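PDB 5TZP: apoptosis regulator Bcl-2 homolog from Fowlpox virus, which blocks apoptosis of the host cell by sequestering and inactivating several proapoptotic Bcl-2 proteins, including BAK1 and BAX. Local coordinates for residues 51-56 / 90-95; 77-82 / 123-128; 84-89 / 128-133. One frame throughout, in Å; residues are numbered along the deposited sequence.

In the fold
The fold is all-helical, of the Bcl-2 type. Contact 1 joins helices 43-68 and 88-105; contact 2 joins helices 74-81 and 115-136. Contact 3 sets the lead-in to helix 88-105 against helix 115-136 and shares Ser128 with contact 2. The chain order is 51-56, 77-82, 84-89, 90-95, 123-128, 128-133, so each contact crosses the other two. The centres of contacts 2 and 3 are about 8 Å apart; contact 1 lies about 15 Å from each. Ile126 of contact 2 packs on Ile86 of contact 3, and Ile94 of contact 1 packs on Val78, Val81 and Leu82. Together they pack residues of BH1 against helices 43-68 and 115-136, beside the bound Bik BH3 peptide.

Contact 1: residues 51-56 / 90-95; sequences AACKSV and RIITII
In this Bcl-2 fold the contact joins helix 43-68 to the part of BH1 that lies on helix 88-105, beside the groove that holds the BH3 peptide. Ile92 faces Ala52, Cys53 and Val56. The short segments cross at -68°, with their axes 8.9 Å apart at closest approach. The backbones come nearest at Cys53 and Ile92, whose CA atoms are 6.0 Å apart.

The gamma methyl of Ile92 does most of the touching. Its CG2 lies anti to the backbone N and beside the carbonyl carbon, which directs this branch at helix 43-68. Ile92 CG2 meets Ala52 CB at 3.8 Å. The same CG2 meets Val56 CG2 at 3.9 Å, where the two side chains cross obliquely. Ile92 CD1 also reaches Ala52 CB, at 3.9 Å, so the alanine methyl touches both branches of the isoleucine.

Cys53 meets the next turn of helix 88-105. Its SG lies beside its own backbone N (chi1 -72°) and reaches Ile95 CG2 at 3.9 Å. Cys53 SG is also 3.8 Å from Ile92 O, a contact and not a hydrogen bond. No hydrogen bond crosses between the segments. Thr93 OG1 is instead bonded to Gly89 O, one turn back in its own helix. All six touching residues are buried.

Ala52 and Val56 each also pack on an aromatic side chain of the bound peptide, and Thr93 packs on the peptide backbone. Outside the two segments, Arg90 NE is salt-bridged to an acidic side chain of that peptide. Helix 14-32 covers another side, where its Tyr26 touches both Cys53 and Ile95. Ile94 turns to helices 74-81 and 115-136.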
loop_
_atom_site.group_PDB
_atom_site.type_symbol
_atom_site.label_atom_id
_atom_site.label_comp_id
_atom_site.label_asym_id
_atom_site.label_seq_id
_atom_site.Cartn_x
_atom_site.Cartn_y
_atom_site.Cartn_z
ATOM N N ALA A 51 -3.386 -10.827 -2.738
ATOM C CA ALA A 51 -4.527 -11.441 -2.013
ATOM C C ALA A 51 -4.896 -10.638 -0.761
ATOM O O ALA A 51 -6.080 -10.416 -0.462
ATOM C CB ALA A 51 -4.220 -12.874 -1.637
ATOM N N ALA A 52 -3.881 -10.133 -0.057
ATOM C CA ALA A 52 -4.114 -9.401 1.197
ATOM C C ALA A 52 -4.740 -8.039 0.849
ATOM O O ALA A 52 -5.701 -7.621 1.519
ATOM C CB ALA A 52 -2.795 -9.205 1.949
ATOM N N CYS A 53 -4.276 -7.368 -0.203
ATOM C CA CYS A 53 -4.887 -6.093 -0.585
ATOM C C CYS A 53 -6.304 -6.308 -1.032
ATOM O O CYS A 53 -7.194 -5.480 -0.732
ATOM C CB CYS A 53 -4.040 -5.451 -1.673
ATOM S SG CYS A 53 -2.454 -4.801 -1.096
ATOM N N LYS A 54 -6.578 -7.364 -1.777
ATOM C CA LYS A 54 -7.925 -7.668 -2.221
ATOM C C LYS A 54 -8.822 -7.834 -1.005
ATOM O O LYS A 54 -9.954 -7.305 -0.975
ATOM C CB LYS A 54 -7.988 -8.958 -3.072
ATOM C CG LYS A 54 -9.325 -9.385 -3.595
ATOM C CD LYS A 54 -9.227 -10.591 -4.583
ATOM C CE LYS A 54 -10.587 -11.039 -5.134
ATOM N NZ LYS A 54 -10.480 -11.837 -6.460
ATOM N N SER A 55 -8.331 -8.497 0.058
ATOM C CA SER A 55 -9.132 -8.678 1.252
ATOM C C SER A 55 -9.421 -7.346 1.928
ATOM O O SER A 55 -10.573 -7.075 2.370
ATOM C CB SER A 55 -8.404 -9.631 2.189
ATOM O OG SER A 55 -9.085 -9.768 3.439
ATOM N N VAL A 56 -8.429 -6.520 2.092
ATOM C CA VAL A 56 -8.589 -5.191 2.711
ATOM C C VAL A 56 -9.611 -4.380 1.940
ATOM O O VAL A 56 -10.481 -3.755 2.542
ATOM C CB VAL A 56 -7.248 -4.465 2.864
ATOM C CG1 VAL A 56 -7.439 -3.002 3.287
ATOM C CG2 VAL A 56 -6.405 -5.203 3.892
ATOM N N ARG A 90 -0.037 -2.750 8.321
ATOM C CA ARG A 90 -0.004 -1.337 7.973
ATOM C C ARG A 90 0.436 -1.151 6.521
ATOM O O ARG A 90 -0.123 -0.328 5.775
ATOM C CB ARG A 90 0.839 -0.520 8.928
ATOM C CG ARG A 90 0.121 -0.375 10.315
ATOM C CD ARG A 90 0.959 0.362 11.267
ATOM N NE ARG A 90 0.307 0.466 12.581
ATOM C CZ ARG A 90 0.366 1.566 13.321
ATOM N NH1 ARG A 90 0.909 2.702 12.901
ATOM N NH2 ARG A 90 -0.363 1.540 14.443
ATOM N N ILE A 91 1.512 -1.841 6.138
ATOM C CA ILE A 91 2.028 -1.778 4.753
ATOM C C ILE A 91 0.955 -2.232 3.796
ATOM O O ILE A 91 0.699 -1.574 2.779
ATOM C CB ILE A 91 3.333 -2.599 4.627
ATOM C CG1 ILE A 91 4.441 -1.901 5.385
ATOM C CG2 ILE A 91 3.711 -2.767 3.149
ATOM C CD1 ILE A 91 5.715 -2.813 5.524
ATOM N N ILE A 92 0.332 -3.361 4.066
ATOM C CA ILE A 92 -0.712 -3.898 3.194
ATOM C C ILE A 92 -1.854 -2.909 3.108
ATOM O O ILE A 92 -2.383 -2.646 2.008
ATOM C CB ILE A 92 -1.230 -5.244 3.724
ATOM C CG1 ILE A 92 -0.118 -6.295 3.477
ATOM C CG2 ILE A 92 -2.560 -5.629 3.109
ATOM C CD1 ILE A 92 -0.265 -7.550 4.398
ATOM N N THR A 93 -2.261 -2.326 4.226
ATOM C CA THR A 93 -3.391 -1.416 4.209
ATOM C C THR A 93 -3.066 -0.149 3.419
ATOM O O THR A 93 -3.897 0.338 2.646
ATOM C CB THR A 93 -3.842 -1.064 5.625
ATOM O OG1 THR A 93 -4.278 -2.275 6.266
ATOM C CG2 THR A 93 -4.974 -0.125 5.647
ATOM N N ILE A 94 -1.866 0.400 3.571
ATOM C CA ILE A 94 -1.400 1.548 2.788
ATOM C C ILE A 94 -1.450 1.232 1.312
ATOM O O ILE A 94 -1.973 2.041 0.521
ATOM C CB ILE A 94 0.063 1.961 3.226
ATOM C CG1 ILE A 94 0.043 2.681 4.555
ATOM C CG2 ILE A 94 0.753 2.755 2.101
ATOM C CD1 ILE A 94 1.434 2.675 5.176
ATOM N N ILE A 95 -0.911 0.085 0.890
ATOM C CA ILE A 95 -0.875 -0.254 -0.515
ATOM C C ILE A 95 -2.272 -0.476 -1.033
ATOM O O ILE A 95 -2.629 -0.016 -2.128
ATOM C CB ILE A 95 0.059 -1.458 -0.771
ATOM C CG1 ILE A 95 1.505 -1.090 -0.404
ATOM C CG2 ILE A 95 -0.048 -1.958 -2.178
ATOM C CD1 ILE A 95 2.444 -2.321 -0.326
#

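Contact 2: residues 77-82 / 123-128; sequences IVTQVL and TDAILS. With SO4 (sulfate ion), chain N.
Apolar contacts join Val78 and Leu82 to Ala125, where the end of helix 74-81 meets helix 115-136 and BH1 meets BH2. The methyl of Ala125 is central. Val78 CG1 touches Ala125 CB at 3.6 Å. This branch lies anti to the backbone N (chi1 173°), which points it at the alanine. Leu82 CD1 comes to the same Ala125 CB at 3.8 Å, so one methyl receives two branched side chains. Leu82 CD1 also touches Ile126 CG1 at 4.0 Å. Thr79 CG2 is a looser neighbour of the same methyl, at 4.3 Å from Ala125 CB. The small side chain of Ala125 is consistent with the close backbones: the CA atoms of Thr79 and Ala125 are 5.9 Å apart.

The contact itself is wholly apolar. The polar bonds stay within each segment or go outside. Ser128 OG donates to Asp124 O at 2.9 Å, and Ser128 N donates to the same oxygen from the opposite face of its plane. Thr79 OG1 is hydrogen-bonded back to Asn75 O in its own helix, with Val76 O a second acceptor nearby.

The sulfate, probably from the crystallisation liquor, sits away from the apolar contact. Gln80 NE2 makes two weak hydrogen bonds to it, at 3.3 Å to O3 and 3.5 Å to O4. Gln80 OE1 accepts a hydrogen bond from the backbone of the bound peptide, and the sulfate is also bonded to that peptide.

Segment 77-82 also packs on helix 88-105: Ile77 touches Phe97 and Val78 touches Cys98. Thr123 faces helix 14-32, against Tyr16, Leu20 and Ile23.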
loop_
_atom_site.group_PDB
_atom_site.type_symbol
_atom_site.label_atom_id
_atom_site.label_comp_id
_atom_site.label_asym_id
_atom_site.label_seq_id
_atom_site.Cartn_x
_atom_site.Cartn_y
_atom_site.Cartn_z
ATOM N N ILE A 77 -1.678 10.945 4.277
ATOM C CA ILE A 77 -2.261 9.719 4.822
ATOM C C ILE A 77 -1.174 8.659 5.035
ATOM O O ILE A 77 -1.039 8.075 6.122
ATOM C CB ILE A 77 -3.398 9.249 3.911
ATOM C CG1 ILE A 77 -4.558 10.230 3.927
ATOM C CG2 ILE A 77 -3.842 7.880 4.455
ATOM C CD1 ILE A 77 -5.560 9.905 2.892
ATOM N N VAL A 78 -0.361 8.428 3.995
ATOM C CA VAL A 78 0.683 7.391 4.059
ATOM C C VAL A 78 1.659 7.682 5.184
ATOM O O VAL A 78 1.996 6.817 6.010
ATOM C CB VAL A 78 1.403 7.325 2.718
ATOM C CG1 VAL A 78 2.585 6.392 2.841
ATOM C CG2 VAL A 78 0.446 6.821 1.593
ATOM N N THR A 79 2.144 8.921 5.269
ATOM C CA THR A 79 3.115 9.251 6.299
ATOM C C THR A 79 2.485 9.188 7.697
ATOM O O THR A 79 3.161 8.808 8.643
ATOM C CB THR A 79 3.840 10.582 5.967
ATOM O OG1 THR A 79 2.916 11.617 5.904
ATOM C CG2 THR A 79 4.583 10.463 4.707
ATOM N N GLN A 80 1.205 9.535 7.829
ATOM C CA GLN A 80 0.567 9.385 9.141
ATOM C C GLN A 80 0.638 7.939 9.598
ATOM O O GLN A 80 0.967 7.693 10.795
ATOM C CB GLN A 80 -0.875 9.857 9.067
ATOM C CG GLN A 80 -1.023 11.406 9.088
ATOM C CD GLN A 80 -2.488 11.847 8.829
ATOM O OE1 GLN A 80 -3.322 11.109 8.249
ATOM N NE2 GLN A 80 -2.755 13.085 9.107
ATOM N N VAL A 81 0.299 6.994 8.722
ATOM C CA VAL A 81 0.247 5.593 9.154
ATOM C C VAL A 81 1.597 5.169 9.719
ATOM O O VAL A 81 1.668 4.436 10.716
ATOM C CB VAL A 81 -0.187 4.709 8.004
ATOM C CG1 VAL A 81 -0.128 3.225 8.408
ATOM C CG2 VAL A 81 -1.576 5.035 7.474
ATOM N N LEU A 82 2.681 5.566 9.059
ATOM C CA LEU A 82 4.043 5.130 9.384
ATOM C C LEU A 82 4.831 6.082 10.251
ATOM O O LEU A 82 6.038 5.891 10.389
ATOM C CB LEU A 82 4.785 4.907 8.074
ATOM C CG LEU A 82 4.165 3.851 7.216
ATOM C CD1 LEU A 82 4.913 3.735 5.939
ATOM C CD2 LEU A 82 4.132 2.490 7.885
ATOM N N THR A 123 7.039 4.019 -1.106
ATOM C CA THR A 123 8.407 3.528 -0.941
ATOM C C THR A 123 9.199 4.448 -0.011
ATOM O O THR A 123 9.895 4.008 0.892
ATOM C CB THR A 123 9.068 3.438 -2.321
ATOM O OG1 THR A 123 8.314 2.504 -3.121
ATOM C CG2 THR A 123 10.470 2.963 -2.220
ATOM N N ASP A 124 9.114 5.751 -0.245
ATOM C CA ASP A 124 9.858 6.737 0.544
ATOM C C ASP A 124 9.409 6.714 1.988
ATOM O O ASP A 124 10.230 6.826 2.912
ATOM C CB ASP A 124 9.648 8.136 -0.004
ATOM C CG ASP A 124 10.370 8.391 -1.304
ATOM O OD1 ASP A 124 11.251 7.664 -1.674
ATOM O OD2 ASP A 124 9.972 9.394 -1.960
ATOM N N ALA A 125 8.103 6.562 2.224
ATOM C CA ALA A 125 7.594 6.525 3.601
ATOM C C ALA A 125 8.086 5.291 4.345
ATOM O O ALA A 125 8.375 5.363 5.554
ATOM C CB ALA A 125 6.063 6.564 3.605
ATOM N N ILE A 126 8.177 4.144 3.679
ATOM C CA ILE A 126 8.751 2.946 4.273
ATOM C C ILE A 126 10.224 3.123 4.538
ATOM O O ILE A 126 10.722 2.911 5.680
ATOM C CB ILE A 126 8.501 1.730 3.401
ATOM C CG1 ILE A 126 6.993 1.472 3.377
ATOM C CG2 ILE A 126 9.231 0.506 3.980
ATOM C CD1 ILE A 126 6.573 0.341 2.444
ATOM N N LEU A 127 10.968 3.541 3.523
ATOM C CA LEU A 127 12.446 3.458 3.612
ATOM C C LEU A 127 13.080 4.640 4.325
ATOM O O LEU A 127 14.183 4.508 4.847
ATOM C CB LEU A 127 13.069 3.166 2.259
ATOM C CG LEU A 127 12.629 1.889 1.582
ATOM C CD1 LEU A 127 13.253 1.834 0.214
ATOM C CD2 LEU A 127 12.962 0.646 2.390
ATOM N N SER A 128 12.360 5.759 4.444
ATOM C CA SER A 128 12.941 6.882 5.149
ATOM C C SER A 128 13.158 6.589 6.621
ATOM O O SER A 128 14.126 7.116 7.219
ATOM C CB SER A 128 12.146 8.162 4.943
ATOM O OG SER A 128 10.884 7.988 5.512
HETATM S S SO4 N . -6.379 14.650 9.029
HETATM O O1 SO4 N . -6.535 15.473 7.817
HETATM O O2 SO4 N . -7.527 14.698 9.978
HETATM O O3 SO4 N . -5.218 15.255 9.715
HETATM O O4 SO4 N . -6.174 13.233 8.592
#

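Contact 3: residues 84-89 / 128-133; sequences DKINWG and SKYRSW
Ile86 has CG1 anti to its own N (chi1 -167°), which puts CG2 between the N and the carbonyl carbon and turns it toward Tyr130 and Trp133. Trp133 CG also lies opposite the N (chi1 -180°), and its indole reaches across to Ile86 and Trp88.

Ile86 sits against two rings. Its CB lies over the centre of the Tyr130 ring, 3.7 Å from the centroid. Ile86 CG2 makes a second CH-pi contact, 3.7 Å from the centroid of the Trp133 five-membered ring. On the opposite face of the tyrosine lies Lys129 CB.

This is the part of BH1 that leads into helix 88-105, laid against a kink in helix 115-136. Asn87 is the N-cap, and its OD1 accepts from Arg90 N. Asn87 ND2 bonds an acidic side chain of the bound peptide.

The five-membered ring of Trp88 and the six-membered ring of Trp133 meet obliquely, with planes at 45°. Trp133 CH2 lies over a face of the Trp88 indole, 3.5 Å from Trp88 NE1. That NE1 is hydrogen-bonded to Gln137 OE1. Tyr130 OH is hydrogen-bonded to Leu82 O, which helps to place the phenol end next to Asp84 and Lys85.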
loop_
_atom_site.group_PDB
_atom_site.type_symbol
_atom_site.label_atom_id
_atom_site.label_comp_id
_atom_site.label_asym_id
_atom_site.label_seq_id
_atom_site.Cartn_x
_atom_site.Cartn_y
_atom_site.Cartn_z
ATOM N N ASP A 84 5.183 6.484 13.478
ATOM C CA ASP A 84 5.768 5.956 14.713
ATOM C C ASP A 84 6.105 4.492 14.664
ATOM O O ASP A 84 6.934 4.062 15.473
ATOM C CB ASP A 84 4.818 6.080 15.943
ATOM C CG ASP A 84 4.508 7.496 16.298
ATOM O OD1 ASP A 84 5.235 8.448 15.851
ATOM O OD2 ASP A 84 3.515 7.678 17.056
ATOM N N LYS A 85 5.408 3.704 13.861
ATOM C CA LYS A 85 5.745 2.298 13.769
ATOM C C LYS A 85 5.285 1.698 12.462
ATOM O O LYS A 85 4.373 2.216 11.790
ATOM C CB LYS A 85 5.177 1.488 14.912
ATOM C CG LYS A 85 3.824 1.147 14.815
ATOM C CD LYS A 85 3.469 -0.016 15.770
ATOM C CE LYS A 85 1.964 -0.304 15.651
ATOM N NZ LYS A 85 1.318 -1.221 16.634
ATOM N N ILE A 86 5.947 0.605 12.070
ATOM C CA ILE A 86 5.596 -0.121 10.868
ATOM C C ILE A 86 5.275 -1.573 11.245
ATOM O O ILE A 86 5.813 -2.124 12.238
ATOM C CB ILE A 86 6.729 -0.053 9.825
ATOM C CG1 ILE A 86 6.317 -0.508 8.434
ATOM C CG2 ILE A 86 7.975 -0.915 10.283
ATOM C CD1 ILE A 86 7.305 -0.092 7.369
ATOM N N ASN A 87 4.396 -2.212 10.468
ATOM C CA ASN A 87 4.171 -3.649 10.488
ATOM C C ASN A 87 3.564 -4.028 9.156
ATOM O O ASN A 87 3.208 -3.147 8.364
ATOM C CB ASN A 87 3.339 -4.131 11.697
ATOM C CG ASN A 87 1.974 -3.555 11.761
ATOM O OD1 ASN A 87 1.285 -3.529 10.712
ATOM N ND2 ASN A 87 1.494 -3.206 12.945
ATOM N N TRP A 88 3.461 -5.309 8.862
ATOM C CA TRP A 88 3.003 -5.726 7.560
ATOM C C TRP A 88 1.539 -5.411 7.346
ATOM O O TRP A 88 1.145 -5.070 6.208
ATOM C CB TRP A 88 3.275 -7.218 7.299
ATOM C CG TRP A 88 4.690 -7.432 6.966
ATOM C CD1 TRP A 88 5.642 -8.089 7.770
ATOM C CD2 TRP A 88 5.376 -7.052 5.768
ATOM N NE1 TRP A 88 6.828 -8.062 7.120
ATOM C CE2 TRP A 88 6.736 -7.440 5.899
ATOM C CE3 TRP A 88 4.982 -6.384 4.611
ATOM C CZ2 TRP A 88 7.649 -7.206 4.907
ATOM C CZ3 TRP A 88 5.930 -6.146 3.638
ATOM C CH2 TRP A 88 7.229 -6.567 3.794
ATOM N N GLY A 89 0.678 -5.462 8.355
ATOM C CA GLY A 89 -0.709 -5.060 8.148
ATOM C C GLY A 89 -0.842 -3.614 7.728
ATOM O O GLY A 89 -1.709 -3.285 6.922
ATOM N N SER A 128 12.360 5.759 4.444
ATOM C CA SER A 128 12.941 6.882 5.149
ATOM C C SER A 128 13.158 6.589 6.621
ATOM O O SER A 128 14.126 7.116 7.219
ATOM C CB SER A 128 12.146 8.162 4.943
ATOM O OG SER A 128 10.884 7.988 5.512
ATOM N N LYS A 129 12.309 5.776 7.214
ATOM C CA LYS A 129 12.445 5.466 8.633
ATOM C C LYS A 129 12.631 3.983 8.937
ATOM O O LYS A 129 13.087 3.644 10.050
ATOM C CB LYS A 129 11.156 5.921 9.340
ATOM C CG LYS A 129 11.080 7.467 9.436
ATOM C CD LYS A 129 9.878 7.969 10.251
ATOM C CE LYS A 129 10.050 9.503 10.572
ATOM N NZ LYS A 129 8.795 10.106 11.153
ATOM N N TYR A 130 12.297 3.091 8.020
ATOM C CA TYR A 130 12.233 1.661 8.285
ATOM C C TYR A 130 13.074 0.847 7.319
ATOM O O TYR A 130 12.770 -0.326 7.129
ATOM C CB TYR A 130 10.794 1.150 8.321
ATOM C CG TYR A 130 9.963 1.953 9.277
ATOM C CD1 TYR A 130 10.035 1.767 10.638
ATOM C CD2 TYR A 130 9.138 2.948 8.787
ATOM C CE1 TYR A 130 9.273 2.539 11.492
ATOM C CE2 TYR A 130 8.376 3.709 9.635
ATOM C CZ TYR A 130 8.467 3.477 10.972
ATOM O OH TYR A 130 7.777 4.297 11.828
ATOM N N ARG A 131 14.141 1.420 6.725
ATOM C CA ARG A 131 14.983 0.650 5.788
ATOM C C ARG A 131 15.623 -0.560 6.440
ATOM O O ARG A 131 15.585 -1.669 5.878
ATOM C CB ARG A 131 16.009 1.574 5.117
ATOM C CG ARG A 131 16.994 0.897 4.201
ATOM C CD ARG A 131 18.105 1.835 3.671
ATOM N NE ARG A 131 17.590 2.958 2.924
ATOM C CZ ARG A 131 17.376 2.978 1.604
ATOM N NH1 ARG A 131 17.650 1.919 0.820
ATOM N NH2 ARG A 131 16.908 4.092 1.064
ATOM N N SER A 132 16.169 -0.440 7.654
ATOM C CA SER A 132 16.785 -1.588 8.312
ATOM C C SER A 132 15.764 -2.656 8.660
ATOM O O SER A 132 16.008 -3.865 8.498
ATOM C CB SER A 132 17.496 -1.076 9.566
ATOM O OG SER A 132 18.662 -0.464 9.115
ATOM N N TRP A 133 14.560 -2.232 9.090
ATOM C CA TRP A 133 13.464 -3.183 9.335
ATOM C C TRP A 133 13.134 -3.973 8.084
ATOM O O TRP A 133 13.021 -5.199 8.126
ATOM C CB TRP A 133 12.209 -2.444 9.881
ATOM C CG TRP A 133 11.048 -3.300 10.170
ATOM C CD1 TRP A 133 10.742 -3.839 11.340
ATOM C CD2 TRP A 133 10.021 -3.701 9.250
ATOM N NE1 TRP A 133 9.566 -4.556 11.256
ATOM C CE2 TRP A 133 9.098 -4.497 9.972
ATOM C CE3 TRP A 133 9.764 -3.416 7.916
ATOM C CZ2 TRP A 133 7.973 -5.069 9.359
ATOM C CZ3 TRP A 133 8.623 -3.960 7.324
ATOM C CH2 TRP A 133 7.748 -4.758 8.033
#